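Local atomic coordinates of abietadiene synthase, chloroplastic (PDB entry 3S9V), a protein that is a terpene synthase of the grand fir chloroplast, a large plant enzyme built mainly from alpha-helices. Residues 60-65 / 74-79; 185-190 / 210-215; 202-207 / 262-267. One frame throughout, in Å; residues are numbered along the deposited sequence.

Contact 1: 60-65 / 74-79; sequences AWVARI and PHFPET
Ile65 and His75 meet where a helix-loop-helix connection closes, the chain having left helix 56-62 through a type I turn, Val62 to Ile65, and returned to start helix 77-85. His75 N gives a nearly straight hydrogen bond to Ile65 O (2.7 Å, 169°). A water ties the same place together: it donates to Val62 O at 3.0 Å and to Ile65 O at 2.7 Å, and accepts from Phe76 N at 2.8 Å. Ile65 O thus takes two donors, while the water joins two carbonyls of 60-65 to the amide of Phe76. Apolar side chains close in beside this polar patch. Val62 CG1, anti to the backbone N (chi1 171°), slants against the Phe76 ring, 3.4 Å from CD1, and Ile65 CD1 reaches the ring's edge near its plane, 4.0 Å from CE1. Thr79 OG1 bonds to Phe76 O at 2.7 Å, an acceptor that also receives Thr79 N; the same hydroxyl oxygen lies against Ala63, 3.1 Å from its CB. Helix 245-258 supports the pair through Leu251 against Ile65 and Leu255 against Phe76, while helix 232-242 packs Ala236 and Phe239 on Ile65. Helix 101-117 lines Ala63 with Thr114, and just beyond it Trp118 NE1 bonds to Ala63 O.

Contact 2: 185-190 / 210-215; sequences AKLKRI and QEIVDW
Leu187, in the last turn of helix 174-187, meets Ile212 of the loop that leads to helix 215-219. Its side chain sets off toward that loop, and CG touches Ile212 CD1 at 3.5 Å, with CB at 3.9 Å from the same methyl. One branch also takes part: Leu187 CD2 comes within 4.1 Å of Ile212 CG2, so both methyl groups of the isoleucine are used as the two side chains slant past each other. After Leu187 the helix gives way to a type I turn, in which Ile190 N bonds to Leu187 O at 3.0 Å. That turn brings Ile190 back to the same side as Leu187, pointing toward the loop. Its touch is lighter, CD1 standing 4.5 Å from Ile212 CD1. The single methyl Ile212 CD1 therefore meets both of the residues of 185-190 that touch the loop.

Ile212 gets there by a chi1 of 77°, which sets CG1 between the backbone N and the carbonyl carbon, and a chi2 of 174°, which extends CD1 straight outward to the helix end. The two backbones remain well apart, 7.8 Å between the CA atoms of Leu187 and Ile212. Next to this apolar touch, Glu211 makes a salt bridge with Arg183 of helix 174-187, a second tie between the loop and that helix. Farther along the loop, Asp214 stands at the N-cap of helix 215-219.

Leu187 is buried, yet Ile212 is largely exposed, and together the segments bury just 135 Å². With no hydrogen bond across, the pairing rests on dispersion and the exclusion of water from a few aliphatic carbons, forces that impose little direction; the charged pair alongside is probably the more directional link.

Contact 3: 202-207 / 262-267; sequences LLYSLE and VPCHYP
Tyr204 reaches out of the 3-10 turn 202-207 and sets the end of its side chain against Cys264 and His265, in a loop within the terpene synthase N-terminal domain. All contact from segment 202-207 runs through that one tyrosine: the CA atoms of Tyr204 and His265 stay 8.7 Å apart, and the aromatic ring spans the interval. A chi1 of -176° swings the ring away from the backbone N and carries its hydroxyl to the loop.

Polar approaches gather at the hydroxyl. Tyr204 OH lies 3.1 Å from His265 ND1 and 3.3 Å from Cys264 O, and the same oxygen is hydrogen-bonded elsewhere in the protein.

Packing forms the second group. Cys264 O also sits 3.6 Å from Tyr204 CE2, approaching the ring obliquely, whereas His265 CB meets the edge of the ring in its plane, 4.0 Å from the same CE2. The thiol of Cys264 lies over the centre of the imidazole, SG 3.4 Å above its plane, and Tyr204 OH is 4.0 Å from that sulfur. His265 thus has a sulfur on one face and the phenol oxygen near ND1.

Around this buried junction, the hairpin formed by strands 447-448 and 452-453 adds further contacts: Lys450, from its turn, makes a cation-pi contact with Tyr204 and a hydrogen bond to Tyr204 O, and Tyr453 meets His265 edge-to-face. Helix 56-62 supports Cys264 through Asp58, while Val254 of helix 245-258 packs on Val262 and Pro263.

Overall arrangement
Contacts 1 and 3 are buried and contact 2 lies nearer the surface, yet all three are on the same side of the chain's centre and touch one another. Trp61 links them, packing on Gln210 of contact 2 and on Glu207 of contact 3, and Val62 meets Val262. Helix 56-62, which carries part of contact 1, also packs on contact 3, and helix 245-258 borders both; contact 2 instead joins the end of helix 174-187 to a loop, with Ile190 against Leu202 of contact 3. Chemistry follows place: one backbone bond, a water and apolar packing close contact 1, aliphatic packing alone serves contact 2, and in contact 3 one tyrosine hydroxyl lies close to polar atoms of the loop.

Contact 1: 60-65 / 74-79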
loop_
_atom_site.group_PDB
_atom_site.type_symbol
_atom_site.label_atom_id
_atom_site.label_comp_id
_atom_site.label_asym_id
_atom_site.label_seq_id
_atom_site.Cartn_x
_atom_site.Cartn_y
_atom_site.Cartn_z
ATOM N N ALA A 60 -25.870 -24.667 3.803
ATOM C CA ALA A 60 -26.378 -26.019 3.620
ATOM C C ALA A 60 -25.867 -26.927 4.742
ATOM O O ALA A 60 -26.592 -27.805 5.214
ATOM C CB ALA A 60 -25.945 -26.560 2.266
ATOM N N TRP A 61 -24.627 -26.716 5.174
ATOM C CA TRP A 61 -24.067 -27.538 6.243
ATOM C C TRP A 61 -24.684 -27.214 7.595
ATOM O O TRP A 61 -24.940 -28.110 8.399
ATOM C CB TRP A 61 -22.540 -27.402 6.301
ATOM C CG TRP A 61 -21.854 -28.345 5.351
ATOM C CD1 TRP A 61 -21.484 -28.090 4.059
ATOM C CD2 TRP A 61 -21.539 -29.728 5.595
ATOM N NE1 TRP A 61 -20.962 -29.229 3.484
ATOM C CE2 TRP A 61 -20.985 -30.247 4.402
ATOM C CE3 TRP A 61 -21.676 -30.577 6.705
ATOM C CZ2 TRP A 61 -20.567 -31.576 4.285
ATOM C CZ3 TRP A 61 -21.258 -31.915 6.589
ATOM C CH2 TRP A 61 -20.711 -32.395 5.387
ATOM N N VAL A 62 -24.929 -25.936 7.853
ATOM C CA VAL A 62 -25.557 -25.553 9.107
ATOM C C VAL A 62 -26.975 -26.148 9.138
ATOM O O VAL A 62 -27.425 -26.646 10.161
ATOM C CB VAL A 62 -25.621 -24.014 9.243
ATOM C CG1 VAL A 62 -26.456 -23.627 10.439
ATOM C CG2 VAL A 62 -24.203 -23.454 9.402
ATOM N N ALA A 63 -27.653 -26.118 7.994
ATOM C CA ALA A 63 -29.018 -26.631 7.861
ATOM C C ALA A 63 -29.137 -28.123 8.139
ATOM O O ALA A 63 -30.232 -28.637 8.352
ATOM C CB ALA A 63 -29.545 -26.325 6.473
ATOM N N ARG A 64 -28.010 -28.822 8.134
ATOM C CA ARG A 64 -28.018 -30.250 8.393
ATOM C C ARG A 64 -28.174 -30.603 9.866
ATOM O O ARG A 64 -28.712 -31.665 10.201
ATOM C CB ARG A 64 -26.728 -30.898 7.900
ATOM C CG ARG A 64 -26.583 -31.014 6.417
ATOM C CD ARG A 64 -25.532 -32.061 6.140
ATOM N NE ARG A 64 -25.048 -32.035 4.770
ATOM C CZ ARG A 64 -24.203 -32.934 4.282
ATOM N NH1 ARG A 64 -23.769 -33.921 5.060
ATOM N NH2 ARG A 64 -23.785 -32.841 3.030
ATOM N N ILE A 65 -27.696 -29.733 10.748
ATOM C CA ILE A 65 -27.772 -30.025 12.175
ATOM C C ILE A 65 -29.209 -30.283 12.634
ATOM O O ILE A 65 -30.064 -29.408 12.549
ATOM C CB ILE A 65 -27.182 -28.874 13.000
ATOM C CG1 ILE A 65 -25.822 -28.468 12.425
ATOM C CG2 ILE A 65 -27.006 -29.307 14.447
ATOM C CD1 ILE A 65 -25.255 -27.216 13.053
ATOM N N PRO A 74 -34.885 -29.519 11.451
ATOM C CA PRO A 74 -33.516 -29.007 11.451
ATOM C C PRO A 74 -33.435 -28.165 12.716
ATOM O O PRO A 74 -34.452 -27.641 13.172
ATOM C CB PRO A 74 -33.465 -28.144 10.190
ATOM C CG PRO A 74 -34.513 -28.748 9.305
ATOM C CD PRO A 74 -35.629 -29.035 10.276
ATOM N N HIS A 75 -32.247 -28.045 13.297
ATOM C CA HIS A 75 -32.093 -27.237 14.498
ATOM C C HIS A 75 -32.269 -25.762 14.132
ATOM O O HIS A 75 -32.728 -24.966 14.948
ATOM C CB HIS A 75 -30.718 -27.467 15.117
ATOM C CG HIS A 75 -30.507 -26.739 16.407
ATOM N ND1 HIS A 75 -31.208 -27.039 17.554
ATOM C CD2 HIS A 75 -29.664 -25.731 16.734
ATOM C CE1 HIS A 75 -30.805 -26.249 18.534
ATOM N NE2 HIS A 75 -29.867 -25.446 18.061
ATOM N N PHE A 76 -31.900 -25.409 12.903
ATOM C CA PHE A 76 -32.030 -24.040 12.400
ATOM C C PHE A 76 -32.942 -24.042 11.171
ATOM O O PHE A 76 -32.468 -23.898 10.045
ATOM C CB PHE A 76 -30.670 -23.477 11.985
ATOM C CG PHE A 76 -29.672 -23.382 13.102
ATOM C CD1 PHE A 76 -28.546 -24.201 13.113
ATOM C CD2 PHE A 76 -29.836 -22.453 14.128
ATOM C CE1 PHE A 76 -27.589 -24.096 14.132
ATOM C CE2 PHE A 76 -28.889 -22.340 15.150
ATOM C CZ PHE A 76 -27.764 -23.162 15.152
ATOM N N PRO A 77 -34.265 -24.180 11.374
ATOM C CA PRO A 77 -35.253 -24.210 10.284
ATOM C C PRO A 77 -35.125 -23.082 9.259
ATOM O O PRO A 77 -35.411 -23.267 8.074
ATOM C CB PRO A 77 -36.593 -24.151 11.023
ATOM C CG PRO A 77 -36.283 -24.770 12.338
ATOM C CD PRO A 77 -34.942 -24.167 12.681
ATOM N N GLU A 78 -34.699 -21.915 9.724
ATOM C CA GLU A 78 -34.554 -20.764 8.847
ATOM C C GLU A 78 -33.501 -20.998 7.746
ATOM O O GLU A 78 -33.636 -20.490 6.636
ATOM C CB GLU A 78 -34.200 -19.518 9.674
ATOM C CG GLU A 78 -32.750 -19.489 10.186
ATOM C CD GLU A 78 -32.585 -19.927 11.641
ATOM O OE1 GLU A 78 -33.256 -20.897 12.075
ATOM O OE2 GLU A 78 -31.759 -19.297 12.342
ATOM N N THR A 79 -32.457 -21.768 8.042
ATOM C CA THR A 79 -31.439 -22.013 7.036
ATOM C C THR A 79 -31.975 -22.933 5.947
ATOM O O THR A 79 -31.639 -22.774 4.775
ATOM C CB THR A 79 -30.148 -22.598 7.655
ATOM O OG1 THR A 79 -30.416 -23.879 8.240
ATOM C CG2 THR A 79 -29.608 -21.645 8.718
HETATM O O HOH W 1 -30.077 -26.936 11.434
#

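Contact 2: 185-190 / 210-215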
loop_
_atom_site.group_PDB
_atom_site.type_symbol
_atom_site.label_atom_id
_atom_site.label_comp_id
_atom_site.label_asym_id
_atom_site.label_seq_id
_atom_site.Cartn_x
_atom_site.Cartn_y
_atom_site.Cartn_z
ATOM N N ALA A 185 -5.975 -40.271 -2.329
ATOM C CA ALA A 185 -4.515 -40.292 -2.342
ATOM C C ALA A 185 -3.939 -39.071 -1.629
ATOM O O ALA A 185 -2.729 -38.979 -1.405
ATOM C CB ALA A 185 -4.010 -40.340 -3.773
ATOM N N LYS A 186 -4.812 -38.134 -1.277
ATOM C CA LYS A 186 -4.397 -36.915 -0.593
ATOM C C LYS A 186 -4.560 -37.104 0.914
ATOM O O LYS A 186 -3.741 -36.638 1.701
ATOM C CB LYS A 186 -5.249 -35.738 -1.080
ATOM C CG LYS A 186 -4.760 -34.356 -0.660
ATOM C CD LYS A 186 -5.584 -33.268 -1.349
ATOM C CE LYS A 186 -5.131 -31.869 -0.949
ATOM N NZ LYS A 186 -5.951 -30.811 -1.607
ATOM N N LEU A 187 -5.622 -37.794 1.309
ATOM C CA LEU A 187 -5.879 -38.046 2.718
ATOM C C LEU A 187 -4.787 -38.918 3.331
ATOM O O LEU A 187 -4.244 -38.586 4.387
ATOM C CB LEU A 187 -7.244 -38.712 2.891
ATOM C CG LEU A 187 -8.442 -37.808 3.211
ATOM C CD1 LEU A 187 -8.353 -36.471 2.481
ATOM C CD2 LEU A 187 -9.714 -38.556 2.830
ATOM N N LYS A 188 -4.465 -40.026 2.665
ATOM C CA LYS A 188 -3.435 -40.942 3.152
ATOM C C LYS A 188 -2.053 -40.301 3.113
ATOM O O LYS A 188 -1.067 -40.901 3.541
ATOM C CB LYS A 188 -3.416 -42.224 2.311
ATOM C CG LYS A 188 -4.699 -43.037 2.390
ATOM C CD LYS A 188 -4.631 -44.286 1.521
ATOM C CE LYS A 188 -5.932 -45.078 1.606
ATOM N NZ LYS A 188 -5.943 -46.273 0.715
ATOM N N ARG A 189 -1.989 -39.076 2.609
ATOM C CA ARG A 189 -0.727 -38.366 2.492
ATOM C C ARG A 189 -0.615 -37.205 3.488
ATOM O O ARG A 189 0.389 -36.496 3.514
ATOM C CB ARG A 189 -0.589 -37.864 1.055
ATOM C CG ARG A 189 0.779 -37.356 0.659
ATOM C CD ARG A 189 0.823 -37.139 -0.846
ATOM N NE ARG A 189 -0.282 -36.296 -1.296
ATOM C CZ ARG A 189 -0.639 -36.137 -2.566
ATOM N NH1 ARG A 189 0.021 -36.768 -3.528
ATOM N NH2 ARG A 189 -1.661 -35.347 -2.874
ATOM N N ILE A 190 -1.641 -37.019 4.313
ATOM C CA ILE A 190 -1.639 -35.939 5.300
ATOM C C ILE A 190 -0.834 -36.274 6.555
ATOM O O ILE A 190 -1.015 -37.334 7.157
ATOM C CB ILE A 190 -3.081 -35.569 5.729
ATOM C CG1 ILE A 190 -3.788 -34.837 4.582
ATOM C CG2 ILE A 190 -3.052 -34.711 6.991
ATOM C CD1 ILE A 190 -5.247 -34.517 4.848
ATOM N N GLN A 210 -14.048 -35.875 7.910
ATOM C CA GLN A 210 -14.792 -36.587 8.942
ATOM C C GLN A 210 -14.533 -38.085 9.073
ATOM O O GLN A 210 -14.842 -38.672 10.105
ATOM C CB GLN A 210 -16.289 -36.396 8.723
ATOM C CG GLN A 210 -16.743 -34.964 8.696
ATOM C CD GLN A 210 -18.233 -34.866 8.525
ATOM O OE1 GLN A 210 -18.991 -35.283 9.397
ATOM N NE2 GLN A 210 -18.668 -34.322 7.396
ATOM N N GLU A 211 -13.997 -38.716 8.036
ATOM C CA GLU A 211 -13.750 -40.151 8.113
ATOM C C GLU A 211 -12.343 -40.490 8.603
ATOM O O GLU A 211 -12.089 -41.620 9.015
ATOM C CB GLU A 211 -13.966 -40.820 6.746
ATOM C CG GLU A 211 -15.196 -40.370 5.978
ATOM C CD GLU A 211 -14.846 -39.449 4.814
ATOM O OE1 GLU A 211 -14.237 -38.384 5.061
ATOM O OE2 GLU A 211 -15.176 -39.788 3.653
ATOM N N ILE A 212 -11.429 -39.524 8.581
ATOM C CA ILE A 212 -10.062 -39.825 8.997
ATOM C C ILE A 212 -9.523 -39.050 10.188
ATOM O O ILE A 212 -8.341 -39.165 10.508
ATOM C CB ILE A 212 -9.071 -39.599 7.836
ATOM C CG1 ILE A 212 -8.811 -38.096 7.663
ATOM C CG2 ILE A 212 -9.635 -40.198 6.550
ATOM C CD1 ILE A 212 -7.743 -37.760 6.650
ATOM N N VAL A 213 -10.368 -38.285 10.862
ATOM C CA VAL A 213 -9.877 -37.483 11.970
ATOM C C VAL A 213 -10.183 -38.021 13.381
ATOM O O VAL A 213 -11.194 -38.689 13.598
ATOM C CB VAL A 213 -10.400 -36.028 11.803
ATOM C CG1 VAL A 213 -11.817 -35.895 12.348
ATOM C CG2 VAL A 213 -9.460 -35.068 12.461
ATOM N N ASP A 214 -9.279 -37.752 14.325
ATOM C CA ASP A 214 -9.449 -38.164 15.728
ATOM C C ASP A 214 -10.110 -36.975 16.417
ATOM O O ASP A 214 -9.426 -36.041 16.829
ATOM C CB ASP A 214 -8.093 -38.434 16.392
ATOM C CG ASP A 214 -8.225 -38.873 17.849
ATOM O OD1 ASP A 214 -9.173 -38.423 18.529
ATOM O OD2 ASP A 214 -7.372 -39.655 18.325
ATOM N N TRP A 215 -11.432 -37.021 16.550
ATOM C CA TRP A 215 -12.174 -35.906 17.126
ATOM C C TRP A 215 -11.640 -35.333 18.427
ATOM O O TRP A 215 -11.606 -34.110 18.598
ATOM C CB TRP A 215 -13.653 -36.279 17.265
ATOM C CG TRP A 215 -14.302 -36.469 15.926
ATOM C CD1 TRP A 215 -14.852 -37.617 15.432
ATOM C CD2 TRP A 215 -14.378 -35.504 14.873
ATOM N NE1 TRP A 215 -15.256 -37.428 14.133
ATOM C CE2 TRP A 215 -14.977 -36.139 13.766
ATOM C CE3 TRP A 215 -13.993 -34.163 14.757
ATOM C CZ2 TRP A 215 -15.199 -35.479 12.556
ATOM C CZ3 TRP A 215 -14.209 -33.510 13.556
ATOM C CH2 TRP A 215 -14.806 -34.168 12.471
#

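Contact 3: 202-207 / 262-267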
loop_
_atom_site.group_PDB
_atom_site.type_symbol
_atom_site.label_atom_id
_atom_site.label_comp_id
_atom_site.label_asym_id
_atom_site.label_seq_id
_atom_site.Cartn_x
_atom_site.Cartn_y
_atom_site.Cartn_z
ATOM N N LEU A 202 -6.071 -26.751 7.625
ATOM C CA LEU A 202 -6.755 -28.007 7.324
ATOM C C LEU A 202 -8.091 -27.999 8.078
ATOM O O LEU A 202 -9.097 -28.527 7.601
ATOM C CB LEU A 202 -5.919 -29.206 7.785
ATOM C CG LEU A 202 -4.778 -29.661 6.879
ATOM C CD1 LEU A 202 -3.855 -30.594 7.653
ATOM C CD2 LEU A 202 -5.345 -30.347 5.649
ATOM N N LEU A 203 -8.086 -27.392 9.261
ATOM C CA LEU A 203 -9.290 -27.299 10.093
ATOM C C LEU A 203 -10.393 -26.479 9.432
ATOM O O LEU A 203 -11.553 -26.531 9.848
ATOM C CB LEU A 203 -8.947 -26.679 11.451
ATOM C CG LEU A 203 -7.915 -27.457 12.267
ATOM C CD1 LEU A 203 -7.606 -26.701 13.545
ATOM C CD2 LEU A 203 -8.443 -28.845 12.564
ATOM N N TYR A 204 -10.023 -25.711 8.412
ATOM C CA TYR A 204 -10.970 -24.880 7.684
ATOM C C TYR A 204 -11.939 -25.752 6.903
ATOM O O TYR A 204 -13.022 -25.307 6.529
ATOM C CB TYR A 204 -10.201 -23.958 6.731
ATOM C CG TYR A 204 -11.033 -22.961 5.966
ATOM C CD1 TYR A 204 -11.050 -22.971 4.572
ATOM C CD2 TYR A 204 -11.754 -21.964 6.625
ATOM C CE1 TYR A 204 -11.758 -22.014 3.851
ATOM C CE2 TYR A 204 -12.472 -20.999 5.911
ATOM C CZ TYR A 204 -12.468 -21.032 4.522
ATOM O OH TYR A 204 -13.175 -20.092 3.800
ATOM N N SER A 205 -11.554 -27.000 6.648
ATOM C CA SER A 205 -12.429 -27.896 5.900
ATOM C C SER A 205 -12.591 -29.287 6.511
ATOM O O SER A 205 -12.503 -30.302 5.817
ATOM C CB SER A 205 -11.956 -28.001 4.442
ATOM O OG SER A 205 -10.588 -27.681 4.308
ATOM N N LEU A 206 -12.852 -29.320 7.815
ATOM C CA LEU A 206 -13.049 -30.573 8.533
ATOM C C LEU A 206 -14.270 -31.348 8.045
ATOM O O LEU A 206 -14.349 -32.560 8.231
ATOM C CB LEU A 206 -13.180 -30.305 10.033
ATOM C CG LEU A 206 -11.877 -29.978 10.762
ATOM C CD1 LEU A 206 -12.169 -29.420 12.141
ATOM C CD2 LEU A 206 -11.044 -31.243 10.858
ATOM N N GLU A 207 -15.225 -30.657 7.424
ATOM C CA GLU A 207 -16.416 -31.330 6.929
ATOM C C GLU A 207 -16.038 -32.358 5.857
ATOM O O GLU A 207 -16.813 -33.267 5.549
ATOM C CB GLU A 207 -17.436 -30.318 6.381
ATOM C CG GLU A 207 -17.039 -29.635 5.081
ATOM C CD GLU A 207 -16.288 -28.333 5.287
ATOM O OE1 GLU A 207 -15.642 -28.171 6.348
ATOM O OE2 GLU A 207 -16.332 -27.475 4.373
ATOM N N VAL A 262 -25.336 -18.160 6.621
ATOM C CA VAL A 262 -23.979 -17.910 7.090
ATOM C C VAL A 262 -22.993 -17.736 5.937
ATOM O O VAL A 262 -23.264 -18.156 4.808
ATOM C CB VAL A 262 -23.467 -19.074 7.947
ATOM C CG1 VAL A 262 -24.429 -19.354 9.079
ATOM C CG2 VAL A 262 -23.286 -20.297 7.083
ATOM N N PRO A 263 -21.845 -17.083 6.202
ATOM C CA PRO A 263 -20.790 -16.858 5.193
ATOM C C PRO A 263 -19.842 -18.078 5.220
ATOM O O PRO A 263 -20.107 -19.048 5.938
ATOM C CB PRO A 263 -20.100 -15.594 5.690
ATOM C CG PRO A 263 -20.196 -15.757 7.200
ATOM C CD PRO A 263 -21.624 -16.238 7.393
ATOM N N CYS A 264 -18.748 -18.047 4.463
ATOM C CA CYS A 264 -17.836 -19.189 4.474
ATOM C C CYS A 264 -16.727 -19.052 5.519
ATOM O O CYS A 264 -15.855 -19.914 5.630
ATOM C CB CYS A 264 -17.238 -19.442 3.081
ATOM S SG CYS A 264 -16.289 -18.100 2.374
ATOM N N HIS A 265 -16.783 -17.966 6.288
ATOM C CA HIS A 265 -15.830 -17.698 7.367
ATOM C C HIS A 265 -16.224 -16.407 8.066
ATOM O O HIS A 265 -16.638 -15.435 7.427
ATOM C CB HIS A 265 -14.396 -17.621 6.835
ATOM C CG HIS A 265 -14.266 -16.859 5.555
ATOM N ND1 HIS A 265 -13.255 -17.101 4.651
ATOM C CD2 HIS A 265 -15.025 -15.874 5.018
ATOM C CE1 HIS A 265 -13.399 -16.302 3.608
ATOM N NE2 HIS A 265 -14.465 -15.547 3.806
ATOM N N TYR A 266 -16.117 -16.413 9.388
ATOM C CA TYR A 266 -16.497 -15.263 10.193
ATOM C C TYR A 266 -15.841 -15.407 11.561
ATOM O O TYR A 266 -15.541 -16.518 11.995
ATOM C CB TYR A 266 -18.026 -15.231 10.353
ATOM C CG TYR A 266 -18.629 -13.846 10.392
ATOM C CD1 TYR A 266 -18.536 -12.991 9.291
ATOM C CD2 TYR A 266 -19.269 -13.376 11.539
ATOM C CE1 TYR A 266 -19.064 -11.691 9.335
ATOM C CE2 TYR A 266 -19.804 -12.077 11.593
ATOM C CZ TYR A 266 -19.694 -11.246 10.488
ATOM O OH TYR A 266 -20.215 -9.979 10.539
ATOM N N PRO A 267 -15.569 -14.278 12.239
ATOM C CA PRO A 267 -15.853 -12.924 11.747
ATOM C C PRO A 267 -14.755 -12.440 10.790
ATOM O O PRO A 267 -13.817 -13.185 10.478
ATOM C CB PRO A 267 -15.936 -12.100 13.034
ATOM C CG PRO A 267 -14.950 -12.794 13.939
ATOM C CD PRO A 267 -15.225 -14.261 13.678
#